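PDB 3OQV: Cyclo(L-leucyl-L-phenylalanyl) synthase from Streptomyces noursei, which makes cyclo(L-phenylalanyl-L-leucyl), an intermediate on the way to the antibacterial albonoursin, by joining amino acids delivered on their tRNAs without spending ATP. Local coordinates for residues T48-G56 against V228-A236; V64-L75 against V89-L100. One frame throughout, in Å; residues are numbered along the deposited sequence.

Contact 1. Residues T48-G56 against V228-A236; sequences TVMLLQWAG and VVVRPQELA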
loop_
_atom_site.group_PDB
_atom_site.type_symbol
_atom_site.label_atom_id
_atom_site.label_comp_id
_atom_site.label_asym_id
_atom_site.label_seq_id
_atom_site.Cartn_x
_atom_site.Cartn_y
_atom_site.Cartn_z
ATOM N N THR A 48 -12.782 -4.137 5.661
ATOM C CA THR A 48 -12.380 -4.702 4.380
ATOM C C THR A 48 -13.599 -5.036 3.530
ATOM O O THR A 48 -13.693 -4.617 2.369
ATOM C CB THR A 48 -11.497 -5.955 4.562
ATOM O OG1 THR A 48 -10.377 -5.625 5.391
ATOM C CG2 THR A 48 -10.987 -6.446 3.211
ATOM N N VAL A 49 -14.574 -5.702 4.141
ATOM C CA VAL A 49 -15.777 -6.105 3.425
ATOM C C VAL A 49 -16.517 -4.908 2.835
ATOM O O VAL A 49 -16.876 -4.915 1.656
ATOM C CB VAL A 49 -16.721 -6.929 4.322
ATOM C CG1 VAL A 49 -18.066 -7.124 3.650
ATOM C CG2 VAL A 49 -16.088 -8.286 4.638
ATOM N N MET A 50 -16.715 -3.868 3.643
ATOM C CA MET A 50 -17.421 -2.677 3.170
ATOM C C MET A 50 -16.674 -2.006 2.018
ATOM O O MET A 50 -17.286 -1.537 1.059
ATOM C CB MET A 50 -17.640 -1.683 4.312
ATOM C CG MET A 50 -18.824 -2.023 5.217
ATOM S SD MET A 50 -19.890 -0.595 5.514
ATOM C CE MET A 50 -18.676 0.638 6.013
ATOM N N LEU A 51 -15.351 -1.957 2.122
ATOM C CA LEU A 51 -14.530 -1.341 1.092
ATOM C C LEU A 51 -14.556 -2.139 -0.215
ATOM O O LEU A 51 -14.682 -1.567 -1.303
ATOM C CB LEU A 51 -13.093 -1.160 1.588
ATOM C CG LEU A 51 -12.108 -0.566 0.578
ATOM C CD1 LEU A 51 -12.649 0.732 -0.036
ATOM C CD2 LEU A 51 -10.743 -0.352 1.233
ATOM N N LEU A 52 -14.421 -3.457 -0.105
ATOM C CA LEU A 52 -14.559 -4.340 -1.256
ATOM C C LEU A 52 -15.903 -4.163 -1.961
ATOM O O LEU A 52 -15.968 -4.125 -3.194
ATOM C CB LEU A 52 -14.375 -5.803 -0.843
ATOM C CG LEU A 52 -12.955 -6.220 -0.465
ATOM C CD1 LEU A 52 -12.920 -7.665 0.041
ATOM C CD2 LEU A 52 -12.026 -6.035 -1.661
ATOM N N GLN A 53 -16.974 -4.059 -1.178
ATOM C CA GLN A 53 -18.308 -3.913 -1.742
ATOM C C GLN A 53 -18.427 -2.561 -2.434
ATOM O O GLN A 53 -18.931 -2.458 -3.551
ATOM C CB GLN A 53 -19.363 -4.023 -0.641
ATOM C CG GLN A 53 -19.537 -5.425 -0.085
ATOM C CD GLN A 53 -20.498 -5.466 1.088
ATOM O OE1 GLN A 53 -20.343 -4.724 2.060
ATOM N NE2 GLN A 53 -21.498 -6.337 1.004
ATOM N N TRP A 54 -17.955 -1.527 -1.753
ATOM C CA TRP A 54 -17.947 -0.187 -2.309
ATOM C C TRP A 54 -17.239 -0.159 -3.658
ATOM O O TRP A 54 -17.752 0.412 -4.620
ATOM C CB TRP A 54 -17.264 0.771 -1.338
ATOM C CG TRP A 54 -17.220 2.186 -1.822
ATOM C CD1 TRP A 54 -18.210 3.122 -1.719
ATOM C CD2 TRP A 54 -16.108 2.845 -2.438
ATOM N NE1 TRP A 54 -17.785 4.319 -2.253
ATOM C CE2 TRP A 54 -16.504 4.168 -2.715
ATOM C CE3 TRP A 54 -14.818 2.436 -2.795
ATOM C CZ2 TRP A 54 -15.654 5.089 -3.327
ATOM C CZ3 TRP A 54 -13.982 3.349 -3.410
ATOM C CH2 TRP A 54 -14.393 4.665 -3.646
ATOM N N ALA A 55 -16.066 -0.783 -3.729
ATOM C CA ALA A 55 -15.266 -0.758 -4.951
ATOM C C ALA A 55 -15.883 -1.638 -6.026
ATOM O O ALA A 55 -15.929 -1.257 -7.201
ATOM C CB ALA A 55 -13.837 -1.190 -4.670
ATOM N N GLY A 56 -16.360 -2.812 -5.618
ATOM C CA GLY A 56 -17.071 -3.714 -6.518
ATOM C C GLY A 56 -18.235 -3.057 -7.238
ATOM O O GLY A 56 -18.632 -3.499 -8.321
ATOM N N VAL A 228 -8.323 8.551 -3.849
ATOM C CA VAL A 228 -9.666 8.808 -3.342
ATOM C C VAL A 228 -9.732 8.399 -1.882
ATOM O O VAL A 228 -9.393 7.257 -1.537
ATOM C CB VAL A 228 -10.727 8.063 -4.161
ATOM C CG1 VAL A 228 -12.080 8.111 -3.480
ATOM C CG2 VAL A 228 -10.840 8.700 -5.565
ATOM N N VAL A 229 -10.004 9.369 -1.011
ATOM C CA VAL A 229 -10.057 9.086 0.425
ATOM C C VAL A 229 -11.317 8.295 0.757
ATOM O O VAL A 229 -12.390 8.577 0.239
ATOM C CB VAL A 229 -9.968 10.365 1.296
ATOM C CG1 VAL A 229 -11.158 11.304 1.039
ATOM C CG2 VAL A 229 -9.875 9.987 2.780
ATOM N N VAL A 230 -11.160 7.228 1.527
ATOM C CA VAL A 230 -12.311 6.420 1.885
ATOM C C VAL A 230 -12.553 6.553 3.386
ATOM O O VAL A 230 -11.660 6.285 4.183
ATOM C CB VAL A 230 -12.089 4.945 1.483
ATOM C CG1 VAL A 230 -13.122 4.064 2.133
ATOM C CG2 VAL A 230 -12.143 4.806 -0.044
ATOM N N ARG A 231 -13.724 7.056 3.762
ATOM C CA ARG A 231 -14.033 7.254 5.175
ATOM C C ARG A 231 -15.138 6.294 5.605
ATOM O O ARG A 231 -16.177 6.204 4.948
ATOM C CB ARG A 231 -14.436 8.713 5.435
ATOM C CG ARG A 231 -13.389 9.750 5.000
ATOM C CD ARG A 231 -13.775 11.156 5.470
ATOM N NE ARG A 231 -12.875 12.198 4.975
ATOM C CZ ARG A 231 -13.136 12.964 3.915
ATOM N NH1 ARG A 231 -14.238 12.758 3.212
ATOM N NH2 ARG A 231 -12.294 13.924 3.549
ATOM N N PRO A 232 -14.874 5.491 6.650
ATOM C CA PRO A 232 -15.744 4.356 6.942
ATOM C C PRO A 232 -17.202 4.753 7.127
ATOM O O PRO A 232 -18.105 4.010 6.734
ATOM C CB PRO A 232 -15.163 3.812 8.247
ATOM C CG PRO A 232 -13.689 4.057 8.098
ATOM C CD PRO A 232 -13.572 5.374 7.338
ATOM N N GLN A 233 -17.439 5.922 7.707
ATOM C CA GLN A 233 -18.811 6.357 7.926
ATOM C C GLN A 233 -19.472 6.826 6.631
ATOM O O GLN A 233 -20.691 6.748 6.483
ATOM C CB GLN A 233 -18.873 7.434 9.008
ATOM C CG GLN A 233 -18.719 6.873 10.420
ATOM C CD GLN A 233 -19.713 5.754 10.724
ATOM O OE1 GLN A 233 -20.931 5.962 10.697
ATOM N NE2 GLN A 233 -19.195 4.564 11.026
ATOM N N GLU A 234 -18.658 7.272 5.679
ATOM C CA GLU A 234 -19.158 7.615 4.353
ATOM C C GLU A 234 -19.435 6.371 3.515
ATOM O O GLU A 234 -20.380 6.340 2.726
ATOM C CB GLU A 234 -18.190 8.560 3.630
ATOM C CG GLU A 234 -18.349 10.016 4.058
ATOM C CD GLU A 234 -17.197 10.912 3.620
ATOM O OE1 GLU A 234 -16.239 10.414 2.979
ATOM O OE2 GLU A 234 -17.259 12.132 3.907
ATOM N N LEU A 235 -18.611 5.343 3.696
ATOM C CA LEU A 235 -18.938 4.017 3.194
ATOM C C LEU A 235 -20.305 3.583 3.703
ATOM O O LEU A 235 -21.229 3.374 2.919
ATOM C CB LEU A 235 -17.872 3.005 3.614
ATOM C CG LEU A 235 -16.554 3.056 2.840
ATOM C CD1 LEU A 235 -15.749 1.783 3.056
ATOM C CD2 LEU A 235 -16.815 3.280 1.363
ATOM N N ALA A 236 -20.431 3.470 5.022
ATOM C CA ALA A 236 -21.671 3.010 5.640
ATOM C C ALA A 236 -22.817 3.938 5.269
ATOM O O ALA A 236 -23.937 3.492 5.018
ATOM C CB ALA A 236 -21.513 2.934 7.152
#
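Met50 and Leu235 mark the closest backbone approach, their CA atoms 6.9 Å apart, where helix 48-56 meets the first turn of helix 232-236. The two short axes pass 10.1 Å from each other with their N-to-C directions 58° apart. Ahead of that turn come strand residues Val228 and Val229, then Val230, and Arg231 takes the N-cap position; helix 48-56 meets residues of both the strand and the helix that follows it. No hydrogen bond joins the segments; the interface is apolar. Leu235 drives a wedge between Met50, Leu51 and Trp54. Its CD2 methyl sits over one face of the indole in a CH-pi contact, 3.6 Å from the centroid of the five-membered ring of Trp54, while CD1 turns to the backbone of Leu51. With CG of Trp54 anti to the backbone N (chi1 -179°), the ring reaches out toward 228-236, and its six-membered part meets Val230 CG2 on the same face at CZ3, 4.1 Å away. Val228 CG1 comes obliquely to Trp54 CH2. Met50, bent at chi2 and chi3, runs alongside Leu235 the other way, putting CE 3.5 Å from Leu235 CB, a tight fit. The same methyl also rests against Ala236 CB at 3.8 Å. Leu51 CD1 touches Val230 CG1, 4.0 Å off. On the outer side of the turn, Arg231 NH1 makes a salt bridge with Glu234 OE1 at 3.1 Å. Within this Rossmann fold, strand 225-229 is an outermost strand of the parallel sheet, hydrogen-bonded to strand 198-202, whose Cys201 touches both Trp54 and Val230; helix 45-58 packs over these strands and, along another side, against helix 82-107.

Contact 2. Residues V64-L75 against V89-L100; sequences VVYVDTHIDEML and VKRTLKDLRRRL. With PO4 (phosphate ion), chain E; PO4 (phosphate ion), chain D.
Val89 fits its CG2 methyl into the first turn of helix 71-75, 3.7 Å from Leu75 CD1, and also touches Ile71 CG2 and Asp72 CB. Two residues on, turned away from the interface, Arg91 reaches a phosphate ion, probably from the crystallisation liquor, through weak bonds. Leu93 then lies where the strand has given way to a loop: its CD1 is 3.7 Å from Asp68 CB, and its CD2 comes near Ile71 CD1. The carboxylate of Asp68 turns to Ser120 OG and to a water. This is the beta-alpha-beta crossover of a Rossmann fold, strand 59-67 leading through helices 71-78 and 82-107 to its parallel neighbour 114-118; the latter helix runs back at 161° to the strand, axes 10.4 Å apart. Leu96 CD2 packs on Tyr66 CB, 4.1 Å away. A chi1 of 66° sets Tyr66 CG between backbone N and carbonyl carbon, and from there the phenol reaches Arg97. Arg97 turns its guanidinium edge to the phenol oxygen, NE giving Tyr66 OH a hydrogen bond of 2.9 Å in the guanidinium plane, the two planes 76° apart. Arg97 NH2 also holds the water bonded to Asp68 OD2, joining guanidinium and carboxylate. A phenylalanine in place of Tyr66 would probably leave Arg97 NE without this acceptor, its guanidinium then held here through the water. Leu100 CD2 ends the row between Tyr66 CD2, at 4.1 Å, and Val64 CG1.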
loop_
_atom_site.group_PDB
_atom_site.type_symbol
_atom_site.label_atom_id
_atom_site.label_comp_id
_atom_site.label_asym_id
_atom_site.label_seq_id
_atom_site.Cartn_x
_atom_site.Cartn_y
_atom_site.Cartn_z
ATOM N N VAL A 64 -6.275 -5.800 -5.284
ATOM C CA VAL A 64 -5.985 -5.732 -3.859
ATOM C C VAL A 64 -4.559 -6.221 -3.658
ATOM O O VAL A 64 -4.193 -7.322 -4.102
ATOM C CB VAL A 64 -6.929 -6.617 -3.028
ATOM C CG1 VAL A 64 -6.661 -6.414 -1.550
ATOM C CG2 VAL A 64 -8.371 -6.310 -3.349
ATOM N N VAL A 65 -3.721 -5.350 -3.118
ATOM C CA VAL A 65 -2.321 -5.677 -2.946
ATOM C C VAL A 65 -2.007 -5.566 -1.470
ATOM O O VAL A 65 -2.200 -4.519 -0.856
ATOM C CB VAL A 65 -1.410 -4.755 -3.769
ATOM C CG1 VAL A 65 0.060 -5.122 -3.579
ATOM C CG2 VAL A 65 -1.801 -4.830 -5.258
ATOM N N TYR A 66 -1.564 -6.672 -0.885
ATOM C CA TYR A 66 -1.104 -6.622 0.484
ATOM C C TYR A 66 0.424 -6.584 0.563
ATOM O O TYR A 66 1.121 -7.207 -0.240
ATOM C CB TYR A 66 -1.704 -7.765 1.304
ATOM C CG TYR A 66 -1.258 -9.146 0.899
ATOM C CD1 TYR A 66 -0.201 -9.769 1.562
ATOM C CD2 TYR A 66 -1.961 -9.876 -0.053
ATOM C CE1 TYR A 66 0.194 -11.051 1.243
ATOM C CE2 TYR A 66 -1.582 -11.194 -0.368
ATOM C CZ TYR A 66 -0.502 -11.763 0.292
ATOM O OH TYR A 66 -0.088 -13.046 0.006
ATOM N N VAL A 67 0.933 -5.710 1.419
ATOM C CA VAL A 67 2.353 -5.374 1.388
ATOM C C VAL A 67 3.120 -6.303 2.326
ATOM O O VAL A 67 3.041 -6.177 3.547
ATOM C CB VAL A 67 2.584 -3.925 1.804
ATOM C CG1 VAL A 67 4.063 -3.565 1.637
ATOM C CG2 VAL A 67 1.713 -3.006 0.964
ATOM N N ASP A 68 3.840 -7.248 1.739
ATOM C CA ASP A 68 4.493 -8.308 2.491
ATOM C C ASP A 68 6.007 -8.112 2.493
ATOM O O ASP A 68 6.733 -8.908 3.072
ATOM C CB ASP A 68 4.115 -9.690 1.934
ATOM C CG ASP A 68 4.496 -9.868 0.466
ATOM O OD1 ASP A 68 4.489 -8.880 -0.301
ATOM O OD2 ASP A 68 4.762 -11.022 0.068
ATOM N N THR A 69 6.467 -6.998 1.927
ATOM C CA THR A 69 7.885 -6.829 1.606
ATOM C C THR A 69 8.566 -5.876 2.582
ATOM O O THR A 69 7.984 -4.853 2.967
ATOM C CB THR A 69 8.067 -6.279 0.176
ATOM O OG1 THR A 69 7.134 -5.217 -0.047
ATOM C CG2 THR A 69 7.815 -7.379 -0.842
ATOM N N HIS A 70 9.804 -6.200 2.956
ATOM C CA HIS A 70 10.684 -5.273 3.680
ATOM C C HIS A 70 10.299 -5.070 5.143
ATOM O O HIS A 70 10.908 -4.260 5.839
ATOM C CB HIS A 70 10.770 -3.920 2.960
ATOM C CG HIS A 70 11.414 -3.997 1.606
ATOM N ND1 HIS A 70 12.692 -4.477 1.418
ATOM C CD2 HIS A 70 10.930 -3.723 0.367
ATOM C CE1 HIS A 70 12.982 -4.463 0.128
ATOM N NE2 HIS A 70 11.931 -4.007 -0.531
ATOM N N ILE A 71 9.274 -5.782 5.606
ATOM C CA ILE A 71 8.807 -5.631 6.983
ATOM C C ILE A 71 9.869 -6.092 7.967
ATOM O O ILE A 71 10.057 -5.481 9.018
ATOM C CB ILE A 71 7.506 -6.415 7.249
ATOM C CG1 ILE A 71 6.386 -5.954 6.305
ATOM C CG2 ILE A 71 7.072 -6.245 8.705
ATOM C CD1 ILE A 71 5.240 -6.964 6.185
ATOM N N ASP A 72 10.572 -7.166 7.619
ATOM C CA ASP A 72 11.559 -7.749 8.526
ATOM C C ASP A 72 12.683 -6.769 8.864
ATOM O O ASP A 72 13.136 -6.705 10.010
ATOM C CB ASP A 72 12.110 -9.070 7.968
ATOM C CG ASP A 72 12.754 -8.915 6.596
ATOM O OD1 ASP A 72 12.336 -8.034 5.807
ATOM O OD2 ASP A 72 13.687 -9.692 6.305
ATOM N N GLU A 73 13.077 -5.954 7.890
ATOM C CA GLU A 73 14.121 -4.951 8.098
ATOM C C GLU A 73 13.759 -3.950 9.188
ATOM O O GLU A 73 14.631 -3.427 9.878
ATOM C CB GLU A 73 14.413 -4.198 6.799
ATOM C CG GLU A 73 15.021 -5.061 5.724
ATOM C CD GLU A 73 14.842 -4.465 4.339
ATOM O OE1 GLU A 73 15.079 -3.246 4.176
ATOM O OE2 GLU A 73 14.442 -5.213 3.422
ATOM N N MET A 74 12.468 -3.670 9.332
ATOM C CA MET A 74 12.013 -2.709 10.322
ATOM C C MET A 74 12.067 -3.339 11.704
ATOM O O MET A 74 12.436 -2.687 12.680
ATOM C CB MET A 74 10.588 -2.248 10.012
ATOM C CG MET A 74 10.117 -1.046 10.836
ATOM S SD MET A 74 11.135 0.438 10.609
ATOM C CE MET A 74 10.546 1.010 9.003
ATOM N N LEU A 75 11.704 -4.614 11.782
ATOM C CA LEU A 75 11.778 -5.346 13.040
ATOM C C LEU A 75 13.226 -5.488 13.498
ATOM O O LEU A 75 13.524 -5.412 14.689
ATOM C CB LEU A 75 11.134 -6.719 12.892
ATOM C CG LEU A 75 9.623 -6.696 12.663
ATOM C CD1 LEU A 75 9.144 -8.076 12.231
ATOM C CD2 LEU A 75 8.898 -6.233 13.924
ATOM N N VAL A 89 7.161 -11.738 10.979
ATOM C CA VAL A 89 6.598 -11.409 9.670
ATOM C C VAL A 89 5.723 -12.539 9.147
ATOM O O VAL A 89 4.587 -12.315 8.724
ATOM C CB VAL A 89 7.694 -11.095 8.643
ATOM C CG1 VAL A 89 7.068 -10.809 7.275
ATOM C CG2 VAL A 89 8.514 -9.905 9.095
ATOM N N LYS A 90 6.228 -13.768 9.232
ATOM C CA LYS A 90 5.463 -14.906 8.766
ATOM C C LYS A 90 4.107 -14.927 9.445
ATOM O O LYS A 90 3.091 -15.196 8.806
ATOM C CB LYS A 90 6.196 -16.225 9.031
ATOM C CG LYS A 90 5.470 -17.440 8.466
ATOM C CD LYS A 90 5.984 -18.751 9.063
ATOM C CE LYS A 90 7.505 -18.798 9.069
ATOM N NZ LYS A 90 8.086 -18.346 7.774
ATOM N N ARG A 91 4.110 -14.732 10.762
ATOM C CA ARG A 91 2.886 -14.800 11.529
ATOM C C ARG A 91 1.934 -13.670 11.164
ATOM O O ARG A 91 0.725 -13.866 11.056
ATOM C CB ARG A 91 3.211 -14.741 13.017
ATOM C CG ARG A 91 2.264 -15.537 13.857
ATOM C CD ARG A 91 2.672 -15.461 15.311
ATOM N NE ARG A 91 3.500 -16.594 15.683
ATOM C CZ ARG A 91 3.812 -16.901 16.937
ATOM N NH1 ARG A 91 3.377 -16.134 17.927
ATOM N NH2 ARG A 91 4.555 -17.967 17.192
ATOM N N THR A 92 2.486 -12.473 11.060
ATOM C CA THR A 92 1.703 -11.290 10.709
ATOM C C THR A 92 1.037 -11.489 9.351
ATOM O O THR A 92 -0.152 -11.210 9.178
ATOM C CB THR A 92 2.602 -10.044 10.694
ATOM O OG1 THR A 92 3.005 -9.745 12.036
ATOM C CG2 THR A 92 1.881 -8.831 10.102
ATOM N N LEU A 93 1.778 -12.072 8.420
ATOM C CA LEU A 93 1.246 -12.282 7.084
ATOM C C LEU A 93 0.236 -13.410 7.034
ATOM O O LEU A 93 -0.698 -13.368 6.236
ATOM C CB LEU A 93 2.368 -12.501 6.076
ATOM C CG LEU A 93 3.233 -11.256 5.899
ATOM C CD1 LEU A 93 4.463 -11.570 5.061
ATOM C CD2 LEU A 93 2.406 -10.146 5.266
ATOM N N LYS A 94 0.410 -14.423 7.882
ATOM C CA LYS A 94 -0.604 -15.460 7.990
ATOM C C LYS A 94 -1.925 -14.872 8.457
ATOM O O LYS A 94 -2.981 -15.246 7.955
ATOM C CB LYS A 94 -0.174 -16.571 8.955
ATOM C CG LYS A 94 0.681 -17.628 8.309
ATOM C CD LYS A 94 1.225 -18.583 9.354
ATOM C CE LYS A 94 1.574 -19.909 8.715
ATOM N NZ LYS A 94 1.682 -19.765 7.239
ATOM N N ASP A 95 -1.869 -14.009 9.464
ATOM C CA ASP A 95 -3.077 -13.387 10.003
ATOM C C ASP A 95 -3.758 -12.502 8.940
ATOM O O ASP A 95 -4.966 -12.612 8.698
ATOM C CB ASP A 95 -2.733 -12.563 11.248
ATOM C CG ASP A 95 -2.326 -13.432 12.440
ATOM O OD1 ASP A 95 -2.492 -14.670 12.370
ATOM O OD2 ASP A 95 -1.837 -12.875 13.453
ATOM N N LEU A 96 -2.966 -11.661 8.286
ATOM C CA LEU A 96 -3.456 -10.839 7.155
ATOM C C LEU A 96 -4.169 -11.645 6.067
ATOM O O LEU A 96 -5.313 -11.338 5.700
ATOM C CB LEU A 96 -2.297 -10.052 6.550
ATOM C CG LEU A 96 -2.616 -8.933 5.554
ATOM C CD1 LEU A 96 -3.738 -8.097 6.076
ATOM C CD2 LEU A 96 -1.382 -8.082 5.336
ATOM N N ARG A 97 -3.514 -12.692 5.568
ATOM C CA ARG A 97 -4.084 -13.521 4.509
ATOM C C ARG A 97 -5.360 -14.228 4.909
ATOM O O ARG A 97 -6.295 -14.298 4.117
ATOM C CB ARG A 97 -3.081 -14.556 4.015
ATOM C CG ARG A 97 -1.984 -13.968 3.149
ATOM C CD ARG A 97 -1.136 -15.080 2.550
ATOM N NE ARG A 97 0.250 -14.652 2.412
ATOM C CZ ARG A 97 1.215 -14.962 3.269
ATOM N NH1 ARG A 97 0.957 -15.739 4.318
ATOM N NH2 ARG A 97 2.441 -14.502 3.072
ATOM N N ARG A 98 -5.369 -14.817 6.104
ATOM C CA ARG A 98 -6.559 -15.487 6.616
ATOM C C ARG A 98 -7.733 -14.514 6.717
ATOM O O ARG A 98 -8.856 -14.819 6.305
ATOM C CB ARG A 98 -6.263 -16.127 7.976
ATOM C CG ARG A 98 -4.979 -16.943 7.975
ATOM C CD ARG A 98 -4.708 -17.684 9.295
ATOM N NE ARG A 98 -3.731 -18.754 9.079
ATOM C CZ ARG A 98 -2.930 -19.251 10.015
ATOM N NH1 ARG A 98 -3.000 -18.806 11.262
ATOM N NH2 ARG A 98 -2.055 -20.200 9.701
ATOM N N ARG A 99 -7.463 -13.327 7.242
ATOM C CA ARG A 99 -8.506 -12.324 7.394
ATOM C C ARG A 99 -9.009 -11.850 6.013
ATOM O O ARG A 99 -10.216 -11.734 5.795
ATOM C CB ARG A 99 -7.993 -11.160 8.254
ATOM C CG ARG A 99 -8.741 -9.846 8.093
ATOM C CD ARG A 99 -8.541 -8.929 9.307
ATOM N NE ARG A 99 -7.544 -9.450 10.245
ATOM C CZ ARG A 99 -6.258 -9.098 10.251
ATOM N NH1 ARG A 99 -5.423 -9.622 11.141
ATOM N NH2 ARG A 99 -5.802 -8.221 9.367
ATOM N N LEU A 100 -8.087 -11.661 5.072
ATOM C CA LEU A 100 -8.438 -11.252 3.701
ATOM C C LEU A 100 -9.232 -12.338 2.967
ATOM O O LEU A 100 -10.190 -12.050 2.246
ATOM C CB LEU A 100 -7.169 -10.913 2.925
ATOM C CG LEU A 100 -7.256 -10.115 1.624
ATOM C CD1 LEU A 100 -8.264 -8.973 1.740
ATOM C CD2 LEU A 100 -5.871 -9.592 1.260
HETATM P P PO4 E . 5.514 -18.728 13.531
HETATM O O1 PO4 E . 4.035 -19.033 13.481
HETATM O O2 PO4 E . 5.940 -17.986 12.276
HETATM O O3 PO4 E . 5.781 -17.842 14.728
HETATM O O4 PO4 E . 6.295 -20.024 13.646
HETATM P P PO4 D . 13.105 -4.780 -3.723
HETATM O O1 PO4 D . 11.798 -4.264 -3.152
HETATM O O2 PO4 D . 14.160 -3.716 -3.517
HETATM O O3 PO4 D . 13.509 -6.064 -3.035
HETATM O O4 PO4 D . 12.936 -5.065 -5.195
HETATM O O HOH W 1 3.275 -13.261 0.772
#

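How the contacts relate
Both contacts lay a helix on the same parallel sheet and both are partly buried, but contact 2 lies nearer the middle of the protein, its centre 11 Å from that of the chain against 16 Å for contact 1. Contact 2 joins elements close in sequence around strand 59-67, whereas contact 1 brings helix 45-58 to the edge strand 225-229 and its following helix, far along the chain. Contact 1 is held by apolar packing with a CH-pi contact and no hydrogen bond; contact 2 adds an arginine-tyrosine bond and a water bridge at its outer side. They meet directly: Thr48 CG2 lies 4.0 Å from Leu100 CD1, and Leu52 packs on Val64.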